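Local coordinates for subclass B1 metallo-beta-lactamase (Myroides odoratimimus, PDB 6T5L), which hydrolyses beta-lactam antibiotics, carbapenems included, with the help of bound zinc ions, at residues A[115-120]-A[134-139]; A[179-184]-A[198-203]; A[39-44]-A[67-72]; A[31-36]-A[170-175]. One frame throughout, in Å; residues are numbered along the deposited sequence.

Overall arrangement
From the N terminus, the chain forms strands 17-21 and 25-29 and then strand 34-41, which serves two contacts. Its start, in 31-36, meets 170-175 in interaction 4. This closes the longest loop and joins the two large mixed sheets of the alpha-beta/beta-alpha sandwich. The end of the same strand, in 39-44, meets 67-72 in interaction 3, where the chain leaves the first sheet for helix 71-83. Interaction 1 (115-120 with 134-139) follows as a small parallel strand pair. Interactions 3 and 1 both lie within the span of interaction 4, in series. Interaction 2 (179-184 with 198-203) comes last and ties a zinc-binding turn to helix 200-210. No two contacts cross.

Interaction 1 (A[115-120]-A[134-139]); sequences TYVSKE and NPTKDF
The ring of F139 lies against the backbone of V117 and S118. S118 CB sits over one ring face, 3.9 Å from the centroid, in a CH-pi contact. The ring gets there because its CG stands between the backbone N and the carbonyl carbon (chi1 63°), which turns it back toward the neighbouring strand. This is the tight, buried end. On the other face of the sheet, V117 CG1 packs on T136 CB at 3.9 Å, and I122 of helix 119-127 covers both residues. The outer side is looser. The extended K137 chain runs beside the Y116 ring, with K137 CB 3.6 Å from Y116 CD2, and its amino end leads away. K119 and D138 meet through their aliphatic parts. T136 OG1 donates to D138 OD1 at 2.6 Å, on the side of the other carboxylate oxygen. Two waters link T115 to the backbone of N134 and P135. Four backbone bonds hold the strands in parallel register, from K137 N to T115 O (3.0 Å) through to K119 N to F139 O (2.9 Å). S118 is the N-cap residue of the helix between them. The arrangement is a beta-alpha-beta unit: strand 116-118, helix 119-127 and strand 137-139.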
loop_
_atom_site.group_PDB
_atom_site.type_symbol
_atom_site.label_atom_id
_atom_site.label_comp_id
_atom_site.label_asym_id
_atom_site.label_seq_id
_atom_site.Cartn_x
_atom_site.Cartn_y
_atom_site.Cartn_z
ATOM N N THR A 115 -3.629 13.325 -2.842
ATOM C CA THR A 115 -2.865 12.529 -1.899
ATOM C C THR A 115 -3.458 12.637 -0.499
ATOM O O THR A 115 -3.753 13.740 -0.029
ATOM C CB THR A 115 -1.412 13.017 -1.872
ATOM O OG1 THR A 115 -0.899 12.864 -3.186
ATOM C CG2 THR A 115 -0.567 12.208 -0.928
ATOM N N TYR A 116 -3.601 11.500 0.158
ATOM C CA TYR A 116 -4.034 11.429 1.554
ATOM C C TYR A 116 -2.951 10.743 2.360
ATOM O O TYR A 116 -2.599 9.601 2.055
ATOM C CB TYR A 116 -5.320 10.623 1.689
ATOM C CG TYR A 116 -6.540 11.244 1.058
ATOM C CD1 TYR A 116 -6.782 11.064 -0.275
ATOM C CD2 TYR A 116 -7.426 12.031 1.788
ATOM C CE1 TYR A 116 -7.876 11.598 -0.892
ATOM C CE2 TYR A 116 -8.532 12.584 1.180
ATOM C CZ TYR A 116 -8.737 12.352 -0.181
ATOM O OH TYR A 116 -9.816 12.827 -0.879
ATOM N N VAL A 117 -2.401 11.411 3.368
ATOM C CA VAL A 117 -1.237 10.850 4.042
ATOM C C VAL A 117 -1.237 11.256 5.501
ATOM O O VAL A 117 -1.816 12.289 5.909
ATOM C CB VAL A 117 0.057 11.291 3.301
ATOM C CG1 VAL A 117 0.083 12.809 3.168
ATOM C CG2 VAL A 117 1.344 10.762 3.983
ATOM N N SER A 118 -0.636 10.404 6.302
ATOM C CA SER A 118 -0.634 10.649 7.723
ATOM C C SER A 118 0.378 11.739 8.036
ATOM O O SER A 118 1.356 11.954 7.306
ATOM C CB SER A 118 -0.282 9.366 8.500
ATOM O OG SER A 118 1.113 9.202 8.653
ATOM N N LYS A 119 0.179 12.362 9.189
ATOM C CA LYS A 119 1.023 13.487 9.593
ATOM C C LYS A 119 2.442 13.036 9.935
ATOM O O LYS A 119 3.406 13.655 9.492
ATOM C CB LYS A 119 0.386 14.219 10.764
ATOM C CG LYS A 119 -0.843 15.051 10.364
ATOM C CD LYS A 119 -1.495 15.751 11.555
ATOM C CE LYS A 119 -2.623 16.661 11.125
ATOM N NZ LYS A 119 -3.360 17.182 12.314
ATOM N N GLU A 120 2.593 11.900 10.601
ATOM C CA GLU A 120 3.940 11.385 10.864
ATOM C C GLU A 120 4.660 11.064 9.559
ATOM O O GLU A 120 5.838 11.382 9.397
ATOM C CB GLU A 120 3.878 10.143 11.761
ATOM C CG GLU A 120 5.204 9.876 12.457
ATOM C CD GLU A 120 5.193 8.659 13.361
ATOM O OE1 GLU A 120 6.306 8.243 13.762
ATOM O OE2 GLU A 120 4.094 8.151 13.700
ATOM N N ASN A 134 2.046 19.083 -4.402
ATOM C CA ASN A 134 0.642 19.432 -4.267
ATOM C C ASN A 134 0.214 19.367 -2.802
ATOM O O ASN A 134 0.603 18.432 -2.083
ATOM C CB ASN A 134 -0.259 18.463 -5.090
ATOM C CG ASN A 134 -0.378 18.882 -6.540
ATOM O OD1 ASN A 134 0.037 19.963 -6.866
ATOM N ND2 ASN A 134 -0.999 18.050 -7.395
ATOM N N PRO A 135 -0.660 20.282 -2.361
ATOM C CA PRO A 135 -1.192 20.196 -0.988
ATOM C C PRO A 135 -1.838 18.842 -0.718
ATOM O O PRO A 135 -2.624 18.314 -1.527
ATOM C CB PRO A 135 -2.208 21.351 -0.931
ATOM C CG PRO A 135 -1.606 22.401 -1.851
ATOM C CD PRO A 135 -1.123 21.525 -3.029
ATOM N N THR A 136 -1.481 18.271 0.436
ATOM C CA THR A 136 -2.008 16.980 0.844
ATOM C C THR A 136 -3.234 17.140 1.758
ATOM O O THR A 136 -3.468 18.185 2.356
ATOM C CB THR A 136 -0.910 16.188 1.591
ATOM O OG1 THR A 136 -0.420 16.980 2.691
ATOM C CG2 THR A 136 0.273 15.852 0.662
ATOM N N LYS A 137 -4.012 16.073 1.861
ATOM C CA LYS A 137 -5.039 15.941 2.889
ATOM C C LYS A 137 -4.456 15.026 3.961
ATOM O O LYS A 137 -4.016 13.916 3.651
ATOM C CB LYS A 137 -6.357 15.410 2.300
ATOM C CG LYS A 137 -7.208 16.618 1.849
ATOM C CD LYS A 137 -8.343 16.300 0.929
ATOM C CE LYS A 137 -9.343 17.445 0.963
ATOM N NZ LYS A 137 -10.273 17.478 -0.188
ATOM N N ASP A 138 -4.354 15.523 5.193
ATOM C CA ASP A 138 -3.558 14.869 6.231
ATOM C C ASP A 138 -4.423 14.204 7.292
ATOM O O ASP A 138 -5.511 14.676 7.600
ATOM C CB ASP A 138 -2.631 15.868 6.924
ATOM C CG ASP A 138 -1.799 16.661 5.934
ATOM O OD1 ASP A 138 -1.721 16.231 4.760
ATOM O OD2 ASP A 138 -1.220 17.687 6.333
ATOM N N PHE A 139 -3.918 13.140 7.906
ATOM C CA PHE A 139 -4.684 12.513 8.964
ATOM C C PHE A 139 -3.752 12.061 10.070
ATOM O O PHE A 139 -2.571 11.782 9.845
ATOM C CB PHE A 139 -5.531 11.338 8.435
ATOM C CG PHE A 139 -4.731 10.170 7.856
ATOM C CD1 PHE A 139 -4.343 10.168 6.549
ATOM C CD2 PHE A 139 -4.389 9.077 8.646
ATOM C CE1 PHE A 139 -3.627 9.116 5.996
ATOM C CE2 PHE A 139 -3.687 8.013 8.099
ATOM C CZ PHE A 139 -3.322 8.030 6.769
HETATM O O HOH W 1 -2.205 15.961 -3.585
HETATM O O HOH W 2 0.489 15.702 -3.132
#

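Interaction 2 (A[179-184]-A[198-203]); sequences GCLIKE and KEWSTT. With ZN (zinc ion), chain D.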
loop_
_atom_site.group_PDB
_atom_site.type_symbol
_atom_site.label_atom_id
_atom_site.label_comp_id
_atom_site.label_asym_id
_atom_site.label_seq_id
_atom_site.Cartn_x
_atom_site.Cartn_y
_atom_site.Cartn_z
ATOM N N GLY A 179 0.859 -3.568 3.529
ATOM C CA GLY A 179 2.113 -2.924 3.302
ATOM C C GLY A 179 3.279 -3.666 3.974
ATOM O O GLY A 179 3.227 -4.841 4.370
ATOM N N CYS A 180 4.349 -2.912 4.124
ATOM C CA CYS A 180 5.595 -3.507 4.597
ATOM C C CYS A 180 5.626 -3.798 6.072
ATOM O O CYS A 180 6.534 -4.502 6.524
ATOM C CB CYS A 180 6.742 -2.588 4.231
ATOM S SG CYS A 180 6.786 -2.233 2.479
ATOM N N LEU A 181 4.657 -3.320 6.834
ATOM C CA LEU A 181 4.469 -3.898 8.157
ATOM C C LEU A 181 4.157 -5.400 8.141
ATOM O O LEU A 181 4.420 -6.076 9.139
ATOM C CB LEU A 181 3.355 -3.141 8.860
ATOM C CG LEU A 181 3.045 -3.528 10.302
ATOM C CD1 LEU A 181 3.978 -2.990 11.368
ATOM C CD2 LEU A 181 1.584 -3.033 10.499
ATOM N N ILE A 182 3.656 -5.946 7.047
ATOM C CA ILE A 182 3.212 -7.336 6.986
ATOM C C ILE A 182 4.097 -8.080 6.000
ATOM O O ILE A 182 4.244 -7.652 4.849
ATOM C CB ILE A 182 1.732 -7.452 6.558
ATOM C CG1 ILE A 182 0.829 -6.790 7.581
ATOM C CG2 ILE A 182 1.302 -8.919 6.406
ATOM C CD1 ILE A 182 1.113 -7.229 9.084
ATOM N N LYS A 183 4.638 -9.210 6.435
ATOM C CA LYS A 183 5.472 -10.054 5.601
ATOM C C LYS A 183 4.608 -11.150 4.969
ATOM O O LYS A 183 3.537 -11.490 5.474
ATOM C CB LYS A 183 6.602 -10.721 6.424
ATOM C CG LYS A 183 7.623 -9.797 7.118
ATOM C CD LYS A 183 8.264 -8.766 6.170
ATOM C CE LYS A 183 9.578 -8.277 6.712
ATOM N NZ LYS A 183 10.045 -7.107 6.006
ATOM N N GLU A 184 5.103 -11.696 3.866
ATOM C CA GLU A 184 4.608 -12.901 3.240
ATOM C C GLU A 184 5.124 -14.098 4.030
ATOM O O GLU A 184 6.063 -13.989 4.848
ATOM C CB GLU A 184 5.051 -12.949 1.760
ATOM C CG GLU A 184 6.496 -13.411 1.575
ATOM C CD GLU A 184 6.883 -13.773 0.121
ATOM O OE1 GLU A 184 8.066 -13.531 -0.204
ATOM O OE2 GLU A 184 6.054 -14.317 -0.664
ATOM N N LYS A 198 11.263 -3.542 18.604
ATOM C CA LYS A 198 10.696 -3.868 19.913
ATOM C C LYS A 198 9.174 -3.892 19.836
ATOM O O LYS A 198 8.531 -4.646 20.572
ATOM C CB LYS A 198 11.197 -2.911 20.982
ATOM C CG LYS A 198 12.703 -3.068 21.273
ATOM C CD LYS A 198 13.219 -4.495 20.967
ATOM C CE LYS A 198 14.438 -4.914 21.783
ATOM N NZ LYS A 198 15.415 -5.728 20.976
ATOM N N GLU A 199 8.593 -3.162 18.893
ATOM C CA GLU A 199 7.160 -3.037 18.835
ATOM C C GLU A 199 6.531 -3.730 17.644
ATOM O O GLU A 199 5.302 -3.805 17.599
ATOM C CB GLU A 199 6.757 -1.554 18.813
ATOM C CG GLU A 199 6.830 -0.835 20.158
ATOM C CD GLU A 199 5.838 -1.374 21.198
ATOM O OE1 GLU A 199 4.611 -1.202 21.023
ATOM O OE2 GLU A 199 6.294 -1.977 22.194
ATOM N N TRP A 200 7.310 -4.152 16.637
ATOM C CA TRP A 200 6.697 -4.684 15.404
ATOM C C TRP A 200 5.619 -5.718 15.738
ATOM O O TRP A 200 4.508 -5.708 15.195
ATOM C CB TRP A 200 7.779 -5.348 14.524
ATOM C CG TRP A 200 7.468 -5.455 13.079
ATOM C CD1 TRP A 200 6.258 -5.793 12.527
ATOM C CD2 TRP A 200 8.376 -5.255 11.974
ATOM N NE1 TRP A 200 6.329 -5.753 11.150
ATOM C CE2 TRP A 200 7.621 -5.448 10.776
ATOM C CE3 TRP A 200 9.736 -4.937 11.875
ATOM C CZ2 TRP A 200 8.198 -5.325 9.487
ATOM C CZ3 TRP A 200 10.304 -4.798 10.609
ATOM C CH2 TRP A 200 9.522 -4.958 9.419
ATOM N N SER A 201 5.934 -6.664 16.589
ATOM C CA SER A 201 4.977 -7.765 16.699
ATOM C C SER A 201 3.721 -7.350 17.480
ATOM O O SER A 201 2.591 -7.711 17.074
ATOM C CB SER A 201 5.635 -8.974 17.316
ATOM O OG SER A 201 5.475 -8.850 18.690
ATOM N N THR A 202 3.867 -6.556 18.570
ATOM C CA THR A 202 2.648 -6.098 19.242
ATOM C C THR A 202 1.807 -5.232 18.287
ATOM O O THR A 202 0.568 -5.365 18.239
ATOM C CB THR A 202 2.922 -5.375 20.574
ATOM O OG1 THR A 202 3.132 -3.992 20.369
ATOM C CG2 THR A 202 4.104 -5.894 21.286
ATOM N N THR A 203 2.457 -4.445 17.418
ATOM C CA THR A 203 1.699 -3.700 16.408
ATOM C C THR A 203 0.849 -4.654 15.567
ATOM O O THR A 203 -0.321 -4.392 15.313
ATOM C CB THR A 203 2.617 -2.884 15.500
ATOM O OG1 THR A 203 3.205 -1.817 16.246
ATOM C CG2 THR A 203 1.824 -2.239 14.371
HETATM ZN ZN ZN D . 8.747 -2.321 1.618
HETATM O O HOH W 3 9.783 -3.764 3.098
#
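W200 reaches from the first turn of helix 200-210 to the loop that carries the zinc ligand C180. Its CB leaves the helix with CG anti to the backbone N (chi1 -157°), and this sends the indole toward the loop. CD1 comes first and touches L181 CD1 at 3.8 Å. Next is NE1, which donates to L181 O at 2.8 Å. The bond is nearly straight, 168° at the hydrogen, and the oxygen lies in the plane of the indole. CE2 passes the same carbonyl. CZ2 then lies 3.5 Å from C180 O, so two successive carbonyls line this edge of the ring. At the far end CH2 meets K183 NZ at 4.1 Å, the two side chains running at about a right angle; NZ also has a weak hydrogen bond to K189 O. F237 stacks on the indole. L181 runs past W200 in the opposite direction, and its CD1 also packs on T203 CG2 at 3.8 Å. The loop begins with a type I turn from G179 to I182, closed by I182 N to G179 O. C180 SG binds the zinc ion at 2.1 Å, and D100, H221 and a water also bind this metal. W200 thus grips the residue right after the ligand, in the second shell of the site. The Asp-Cys-His set is the second zinc site of subclass B1 metallo-beta-lactamases.

Interaction 3 (A[39-44]-A[67-72]); sequences SFLNTD and TPTDDK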
loop_
_atom_site.group_PDB
_atom_site.type_symbol
_atom_site.label_atom_id
_atom_site.label_comp_id
_atom_site.label_asym_id
_atom_site.label_seq_id
_atom_site.Cartn_x
_atom_site.Cartn_y
_atom_site.Cartn_z
ATOM N N SER A 39 5.236 -3.671 -8.964
ATOM C CA SER A 39 6.233 -2.941 -9.746
ATOM C C SER A 39 7.598 -3.244 -9.135
ATOM O O SER A 39 7.726 -3.976 -8.127
ATOM C CB SER A 39 5.947 -1.413 -9.812
ATOM O OG SER A 39 5.845 -0.821 -8.497
ATOM N N PHE A 40 8.645 -2.751 -9.787
ATOM C CA PHE A 40 9.988 -3.256 -9.499
ATOM C C PHE A 40 10.935 -2.120 -9.164
ATOM O O PHE A 40 11.172 -1.223 -9.974
ATOM C CB PHE A 40 10.489 -4.097 -10.672
ATOM C CG PHE A 40 9.564 -5.212 -11.002
ATOM C CD1 PHE A 40 9.592 -6.394 -10.264
ATOM C CD2 PHE A 40 8.663 -5.088 -12.019
ATOM C CE1 PHE A 40 8.740 -7.420 -10.538
ATOM C CE2 PHE A 40 7.804 -6.114 -12.315
ATOM C CZ PHE A 40 7.828 -7.280 -11.563
ATOM N N LEU A 41 11.460 -2.157 -7.958
ATOM C CA LEU A 41 12.476 -1.213 -7.544
ATOM C C LEU A 41 13.810 -1.650 -8.133
ATOM O O LEU A 41 14.247 -2.773 -7.883
ATOM C CB LEU A 41 12.522 -1.199 -6.026
ATOM C CG LEU A 41 12.109 0.074 -5.310
ATOM C CD1 LEU A 41 12.477 -0.161 -3.851
ATOM C CD2 LEU A 41 12.761 1.350 -5.795
ATOM N N ASN A 42 14.436 -0.814 -8.952
ATOM C CA ASN A 42 15.858 -1.005 -9.227
ATOM C C ASN A 42 16.549 0.281 -8.795
ATOM O O ASN A 42 16.594 1.255 -9.542
ATOM C CB ASN A 42 16.187 -1.389 -10.674
ATOM C CG ASN A 42 17.638 -1.584 -10.857
ATOM N N THR A 43 17.104 0.283 -7.587
ATOM C CA THR A 43 17.723 1.489 -7.036
ATOM C C THR A 43 19.239 1.376 -6.917
ATOM O O THR A 43 19.902 2.351 -6.522
ATOM C CB THR A 43 17.104 1.806 -5.663
ATOM O OG1 THR A 43 17.656 3.015 -5.110
ATOM C CG2 THR A 43 17.348 0.612 -4.735
ATOM N N ASP A 44 19.794 0.208 -7.210
ATOM C CA ASP A 44 21.237 0.032 -7.169
ATOM C C ASP A 44 21.649 -0.868 -8.332
ATOM O O ASP A 44 20.857 -1.184 -9.226
ATOM C CB ASP A 44 21.710 -0.507 -5.801
ATOM C CG ASP A 44 21.178 -1.916 -5.463
ATOM O OD1 ASP A 44 21.040 -2.772 -6.365
ATOM O OD2 ASP A 44 20.887 -2.156 -4.260
ATOM N N THR A 67 1.968 4.324 -4.421
ATOM C CA THR A 67 2.413 4.393 -5.808
ATOM C C THR A 67 3.242 3.161 -6.150
ATOM O O THR A 67 3.935 2.621 -5.284
ATOM C CB THR A 67 3.200 5.676 -6.103
ATOM O OG1 THR A 67 4.539 5.608 -5.577
ATOM C CG2 THR A 67 2.447 6.893 -5.529
ATOM N N PRO A 68 3.160 2.670 -7.383
ATOM C CA PRO A 68 4.260 1.869 -7.948
ATOM C C PRO A 68 5.578 2.629 -7.842
ATOM O O PRO A 68 5.614 3.823 -7.525
ATOM C CB PRO A 68 3.865 1.646 -9.420
ATOM C CG PRO A 68 2.358 1.977 -9.513
ATOM C CD PRO A 68 2.102 3.000 -8.378
ATOM N N THR A 69 6.680 1.924 -8.139
ATOM C CA THR A 69 7.989 2.325 -7.638
ATOM C C THR A 69 8.560 3.539 -8.365
ATOM O O THR A 69 9.463 4.200 -7.826
ATOM C CB THR A 69 8.996 1.157 -7.753
ATOM O OG1 THR A 69 8.914 0.577 -9.054
ATOM C CG2 THR A 69 8.708 0.076 -6.705
ATOM N N ASP A 70 8.082 3.860 -9.570
ATOM C CA ASP A 70 8.613 5.032 -10.244
ATOM C C ASP A 70 7.556 5.669 -11.144
ATOM O O ASP A 70 6.421 5.179 -11.267
ATOM C CB ASP A 70 9.868 4.664 -11.037
ATOM C CG ASP A 70 9.590 3.645 -12.101
ATOM O OD1 ASP A 70 8.405 3.436 -12.415
ATOM O OD2 ASP A 70 10.537 3.020 -12.605
ATOM N N ASP A 71 7.972 6.763 -11.808
ATOM C CA ASP A 71 7.030 7.538 -12.615
ATOM C C ASP A 71 6.491 6.695 -13.771
ATOM O O ASP A 71 5.286 6.697 -14.020
ATOM C CB ASP A 71 7.662 8.855 -13.145
ATOM C CG ASP A 71 7.632 9.994 -12.105
ATOM O OD1 ASP A 71 7.028 9.841 -11.033
ATOM O OD2 ASP A 71 8.192 11.078 -12.389
ATOM N N LYS A 72 7.334 5.933 -14.470
ATOM C CA LYS A 72 6.801 5.264 -15.665
ATOM C C LYS A 72 5.869 4.104 -15.310
ATOM O O LYS A 72 4.899 3.870 -16.044
ATOM C CB LYS A 72 7.909 4.792 -16.610
ATOM C CG LYS A 72 8.687 3.562 -16.181
ATOM C CD LYS A 72 9.841 3.289 -17.191
ATOM C CE LYS A 72 11.126 2.845 -16.503
ATOM N NZ LYS A 72 11.054 1.440 -16.105
#
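S39 and T69 face each other, each with its CB directed at the opposite segment. In S39 the hydroxyl stands between the backbone N and the carbonyl carbon (chi1 56°). This brings OG to the N-H side of the P68-T69 peptide, where it accepts from T69 N at 2.9 Å. The bond is bent, with 136° at the hydrogen. P68 CB comes against the same oxygen from the proline side, 3.3 Å from S39 OG. T69 answers with both branches. Its OG1 turns to the strand backbone and gives a weak hydrogen bond to F40 O at 3.0 Å. Its other branch, CG2, packs on L41 CG at 3.7 Å, the two side chains meeting at a slant. C51 of strand 49-58 also touches L41 and T69. The contact joins the end of strand 34-41 to the link from strand 61-65 into helix 71-83. These elements belong to the N-terminal half of the alpha-beta/beta-alpha sandwich of metallo-beta-lactamases. The side chain of L41 is about 7 Å from a bound zinc ion, so the strand end borders the active-site region. F40 points away from the link, and K48 makes a cation-pi contact with its ring. Just past T69, D70 is the N-cap residue of helix 71-83. Its OD1 accepts from S73 N, and its OD2 has a long salt bridge to K72 NZ of 3.9 Å.

Interaction 4 (A[31-36]-A[170-175]); sequences SNHIYE and FPEDNA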
loop_
_atom_site.group_PDB
_atom_site.type_symbol
_atom_site.label_atom_id
_atom_site.label_comp_id
_atom_site.label_asym_id
_atom_site.label_seq_id
_atom_site.Cartn_x
_atom_site.Cartn_y
_atom_site.Cartn_z
ATOM N N SER A 31 -10.536 -9.764 -6.428
ATOM C CA SER A 31 -11.990 -9.828 -6.210
ATOM C C SER A 31 -12.628 -8.834 -7.188
ATOM O O SER A 31 -11.930 -8.212 -8.004
ATOM C CB SER A 31 -12.365 -9.436 -4.772
ATOM O OG SER A 31 -12.151 -7.978 -4.596
ATOM N N ASN A 32 -13.921 -8.568 -6.993
ATOM C CA ASN A 32 -14.601 -7.575 -7.809
ATOM C C ASN A 32 -14.119 -6.155 -7.481
ATOM O O ASN A 32 -14.132 -5.295 -8.358
ATOM C CB ASN A 32 -16.125 -7.725 -7.646
ATOM C CG ASN A 32 -16.639 -9.095 -8.174
ATOM O OD1 ASN A 32 -16.123 -9.622 -9.170
ATOM N ND2 ASN A 32 -17.648 -9.653 -7.519
ATOM N N HIS A 33 -13.640 -5.892 -6.270
ATOM C CA HIS A 33 -13.204 -4.550 -5.929
ATOM C C HIS A 33 -11.711 -4.415 -5.687
ATOM O O HIS A 33 -11.241 -3.297 -5.439
ATOM C CB HIS A 33 -13.922 -4.062 -4.668
ATOM C CG HIS A 33 -15.403 -4.159 -4.758
ATOM N ND1 HIS A 33 -16.159 -3.344 -5.569
ATOM C CD2 HIS A 33 -16.274 -5.006 -4.158
ATOM C CE1 HIS A 33 -17.434 -3.682 -5.466
ATOM N NE2 HIS A 33 -17.530 -4.678 -4.609
ATOM N N ILE A 34 -10.961 -5.506 -5.685
ATOM C CA ILE A 34 -9.627 -5.462 -5.123
ATOM C C ILE A 34 -8.639 -5.998 -6.137
ATOM O O ILE A 34 -8.659 -7.179 -6.456
ATOM C CB ILE A 34 -9.513 -6.262 -3.809
ATOM C CG1 ILE A 34 -10.295 -5.614 -2.696
ATOM C CG2 ILE A 34 -8.020 -6.466 -3.454
ATOM C CD1 ILE A 34 -9.786 -4.320 -2.229
ATOM N N TYR A 35 -7.707 -5.164 -6.508
ATOM C CA TYR A 35 -6.645 -5.442 -7.447
ATOM C C TYR A 35 -5.337 -5.174 -6.704
ATOM O O TYR A 35 -5.291 -4.307 -5.830
ATOM C CB TYR A 35 -6.761 -4.511 -8.683
ATOM C CG TYR A 35 -8.016 -4.686 -9.560
ATOM C CD1 TYR A 35 -9.232 -4.234 -9.144
ATOM C CD2 TYR A 35 -7.926 -5.219 -10.831
ATOM C CE1 TYR A 35 -10.347 -4.375 -9.904
ATOM C CE2 TYR A 35 -9.069 -5.376 -11.641
ATOM C CZ TYR A 35 -10.274 -4.945 -11.166
ATOM O OH TYR A 35 -11.425 -5.053 -11.920
ATOM N N GLU A 36 -4.316 -5.959 -7.010
ATOM C CA GLU A 36 -2.962 -5.826 -6.501
ATOM C C GLU A 36 -2.074 -5.334 -7.654
ATOM O O GLU A 36 -2.155 -5.857 -8.790
ATOM C CB GLU A 36 -2.473 -7.181 -5.979
ATOM C CG GLU A 36 -1.031 -7.196 -5.484
ATOM C CD GLU A 36 -0.400 -8.559 -5.281
ATOM O OE1 GLU A 36 0.327 -8.635 -4.272
ATOM O OE2 GLU A 36 -0.545 -9.526 -6.097
ATOM N N PHE A 170 -10.485 -2.420 3.191
ATOM C CA PHE A 170 -11.775 -2.350 2.508
ATOM C C PHE A 170 -12.700 -3.453 3.023
ATOM O O PHE A 170 -12.585 -4.611 2.567
ATOM C CB PHE A 170 -11.523 -2.489 1.011
ATOM C CG PHE A 170 -12.735 -2.208 0.132
ATOM C CD1 PHE A 170 -13.324 -0.950 0.087
ATOM C CD2 PHE A 170 -13.280 -3.232 -0.644
ATOM C CE1 PHE A 170 -14.438 -0.726 -0.740
ATOM C CE2 PHE A 170 -14.394 -3.009 -1.491
ATOM C CZ PHE A 170 -14.969 -1.762 -1.537
ATOM N N PRO A 171 -13.642 -3.149 3.946
ATOM C CA PRO A 171 -14.440 -4.228 4.556
ATOM C C PRO A 171 -15.358 -4.980 3.613
ATOM O O PRO A 171 -15.667 -6.138 3.906
ATOM C CB PRO A 171 -15.263 -3.511 5.657
ATOM C CG PRO A 171 -15.195 -2.009 5.322
ATOM C CD PRO A 171 -13.871 -1.852 4.618
ATOM N N GLU A 172 -15.839 -4.373 2.534
ATOM C CA GLU A 172 -16.773 -5.057 1.635
ATOM C C GLU A 172 -16.154 -6.329 1.054
ATOM O O GLU A 172 -16.832 -7.347 0.898
ATOM C CB GLU A 172 -17.222 -4.099 0.528
ATOM C CG GLU A 172 -18.327 -4.628 -0.355
ATOM C CD GLU A 172 -19.574 -4.916 0.431
ATOM O OE1 GLU A 172 -20.074 -4.008 1.136
ATOM O OE2 GLU A 172 -20.018 -6.074 0.366
ATOM N N ASP A 173 -14.862 -6.316 0.764
ATOM C CA ASP A 173 -14.206 -7.525 0.271
ATOM C C ASP A 173 -13.276 -8.117 1.320
ATOM O O ASP A 173 -12.320 -8.800 0.959
ATOM C CB ASP A 173 -13.408 -7.235 -1.008
ATOM C CG ASP A 173 -14.267 -7.185 -2.253
ATOM O OD1 ASP A 173 -15.487 -7.360 -2.120
ATOM O OD2 ASP A 173 -13.698 -7.036 -3.376
ATOM N N ASN A 174 -13.431 -7.740 2.582
ATOM C CA ASN A 174 -12.613 -8.291 3.685
ATOM C C ASN A 174 -11.109 -8.219 3.384
ATOM O O ASN A 174 -10.350 -9.186 3.555
ATOM C CB ASN A 174 -13.013 -9.736 3.987
ATOM C CG ASN A 174 -14.480 -9.895 4.370
ATOM O OD1 ASN A 174 -15.282 -10.344 3.583
ATOM N ND2 ASN A 174 -14.818 -9.547 5.586
ATOM N N ALA A 175 -10.677 -7.066 2.905
ATOM C CA ALA A 175 -9.366 -6.938 2.303
ATOM C C ALA A 175 -8.493 -5.975 3.091
ATOM O O ALA A 175 -8.922 -4.852 3.411
ATOM C CB ALA A 175 -9.513 -6.466 0.853
#
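H33 overlaps the rim of F170, with H33 CB 3.4 Å from F170 CE2. The two rings form an offset edge-to-face pair. The edge of F170 is turned to the face of H33, their centroids are 5.5 Å apart and their planes meet at 62°. F170 reaches across because its CG is anti to the backbone N (chi1 -170°). D173 comes to the imidazole at its edge, near the ring plane, and D173 OD1 lies 3.2 Å from H33 CD2. The carboxylate is turned 43° from the ring. Its other oxygen, OD2, takes a hydrogen bond from H33 N at 3.1 Å. That bond is less certain, because OD2 is modelled too close to S31 OG. The same amide also donates to S31 OG, which fits an ST turn, with the same doubt about position. On its far side H33 is held by L57 O, which bonds to ND1. Next to this polar patch, I34 packs into the interior. Its CG1 meets A175 CB at 3.7 Å and its CD1 meets F170 CD2 at 4.0 Å. The 170-175 turn is tied by F170 N to A175 O and A175 N to F170 O, with N174 and A175 both opposite F170. This hairpin turn, closed by a G1 beta bulge, connects strands 167-170 and 175-179, and packs the second sheet on the first in the metallo-beta-lactamase sandwich.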